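Local coordinates for CRISPR-associated endonuclease Cas9 (Campylobacter jejuni subsp. jejuni serotype O:2, PDB 5X2H), which uses a guide RNA to find matching invading DNA and cuts its two strands with separate HNH and RuvC-like nuclease domains, at residues K207-L210 and K211-K215. Residues are numbered along the deposited sequence; the frame is centred on the assembly and turned at random.
Sequences KDEL and KLIFK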
# COMPACT_ATOMS: atom_id res chain seq x y z
N LYS A 207 -4.24 2.99 33.17
CA LYS A 207 -5.30 3.94 33.52
C LYS A 207 -5.75 3.74 34.96
O LYS A 207 -6.07 4.72 35.64
CB LYS A 207 -6.48 3.79 32.56
CG LYS A 207 -7.51 4.90 32.67
CD LYS A 207 -8.58 4.78 31.59
CE LYS A 207 -9.51 5.99 31.60
NZ LYS A 207 -10.48 5.94 30.47
N ASP A 208 -5.76 2.49 35.44
CA ASP A 208 -6.09 2.24 36.84
C ASP A 208 -5.06 2.86 37.77
O ASP A 208 -5.40 3.35 38.85
CB ASP A 208 -6.21 0.74 37.10
CG ASP A 208 -7.34 0.10 36.32
OD1 ASP A 208 -8.32 0.80 36.00
OD2 ASP A 208 -7.25 -1.11 36.02
N GLU A 209 -3.78 2.84 37.37
CA GLU A 209 -2.74 3.38 38.24
C GLU A 209 -2.88 4.89 38.39
O GLU A 209 -2.85 5.42 39.50
CB GLU A 209 -1.36 3.02 37.69
CG GLU A 209 -0.22 3.59 38.53
CD GLU A 209 1.15 3.26 37.96
OE1 GLU A 209 2.15 3.82 38.46
OE2 GLU A 209 1.23 2.44 37.02
N LEU A 210 -3.04 5.60 37.27
CA LEU A 210 -3.18 7.05 37.33
C LEU A 210 -4.44 7.46 38.09
O LEU A 210 -4.44 8.49 38.77
CB LEU A 210 -3.18 7.64 35.92
CG LEU A 210 -3.01 9.15 35.82
CD1 LEU A 210 -1.85 9.62 36.68
CD2 LEU A 210 -2.81 9.57 34.37
N LYS A 211 -5.52 6.68 37.99
CA LYS A 211 -6.69 6.95 38.82
C LYS A 211 -6.38 6.72 40.30
O LYS A 211 -6.81 7.50 41.16
CB LYS A 211 -7.87 6.07 38.39
CG LYS A 211 -8.45 6.42 37.04
CD LYS A 211 -9.66 5.55 36.72
CE LYS A 211 -10.28 5.92 35.38
NZ LYS A 211 -11.40 5.02 35.02
N LEU A 212 -5.63 5.66 40.61
CA LEU A 212 -5.27 5.37 41.99
C LEU A 212 -4.33 6.43 42.55
O LEU A 212 -4.45 6.83 43.71
CB LEU A 212 -4.64 3.98 42.09
CG LEU A 212 -4.12 3.56 43.47
CD1 LEU A 212 -5.26 3.44 44.47
CD2 LEU A 212 -3.33 2.27 43.37
N ILE A 213 -3.38 6.89 41.73
CA ILE A 213 -2.42 7.89 42.19
C ILE A 213 -3.13 9.19 42.53
O ILE A 213 -2.83 9.84 43.54
CB ILE A 213 -1.31 8.10 41.14
CG1 ILE A 213 -0.42 6.86 41.06
CG2 ILE A 213 -0.50 9.34 41.46
CD1 ILE A 213 0.65 6.94 39.99
N PHE A 214 -4.09 9.60 41.69
CA PHE A 214 -4.87 10.80 41.99
C PHE A 214 -5.61 10.64 43.31
O PHE A 214 -5.58 11.54 44.16
CB PHE A 214 -5.86 11.08 40.85
CG PHE A 214 -5.35 12.08 39.84
CD1 PHE A 214 -5.37 13.43 40.12
CD2 PHE A 214 -4.86 11.66 38.62
CE1 PHE A 214 -4.91 14.36 39.20
CE2 PHE A 214 -4.40 12.58 37.69
CZ PHE A 214 -4.42 13.93 37.98
N LYS A 215 -6.27 9.50 43.51
CA LYS A 215 -7.03 9.27 44.73
C LYS A 215 -6.13 9.23 45.95
O LYS A 215 -6.47 9.77 47.01
CB LYS A 215 -7.84 7.98 44.61
CG LYS A 215 -8.53 7.53 45.89
CD LYS A 215 -8.46 6.02 46.04
CE LYS A 215 -9.83 5.38 45.98
NZ LYS A 215 -10.54 5.45 47.29
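Lys-207 to Leu-210 run straight on into Lys-211 to Lys-215 as successive turns of the alpha-helix 203-219, and four backbone hydrogen bonds of the i to i+4 alpha-helical pattern join them. Lys-211, Leu-212, Ile-213 and Phe-214 give their N-H groups to the carbonyls of Lys-207, Asp-208, Glu-209 and Leu-210; the shortest, from Ile-213 N to Glu-209 O, measures 2.7 Å, against 3.1 Å from Phe-214 N to Leu-210 O. On the buried side Leu-210 and Phe-214, one turn apart, project alongside one another, with CD1 of Leu-210 4.0 Å from CE2 of Phe-214. The ring also turns its edge to the backbone, CD2 of Phe-214 lying 3.2 Å from Leu-210 O in the ring plane.

The helix is amphipathic and packs among helices 121-133 and 226-236 in a largely helical region of Cas9, far from the annotated RuvC-like site: branched, apolar Leu-210 suits the interface with Val-232 and Leu-233, and the flat ring of Phe-214 stacks edge-to-face with Phe-124 and Phe-224. Ile-213 presents CD1 to CG of Glu-209 at 3.8 Å while also meeting Phe-124 and Val-127. An extended chain suits Glu-209, a buried residue whose methylenes join the apolar packing while OE1 makes a salt bridge with Arg-111. Lysines suit the more exposed flank because their aliphatic chains can pack, CE of Lys-207 meeting CE of Lys-211 at 3.9 Å, while the ammonium groups stay out of contact, 4.7 Å from Lys-207 NZ to Lys-211 NZ. With CG beside its own backbone N (chi1 -69°), Lys-211 starts back over the preceding turn, its CG 3.2 Å from Lys-207 O.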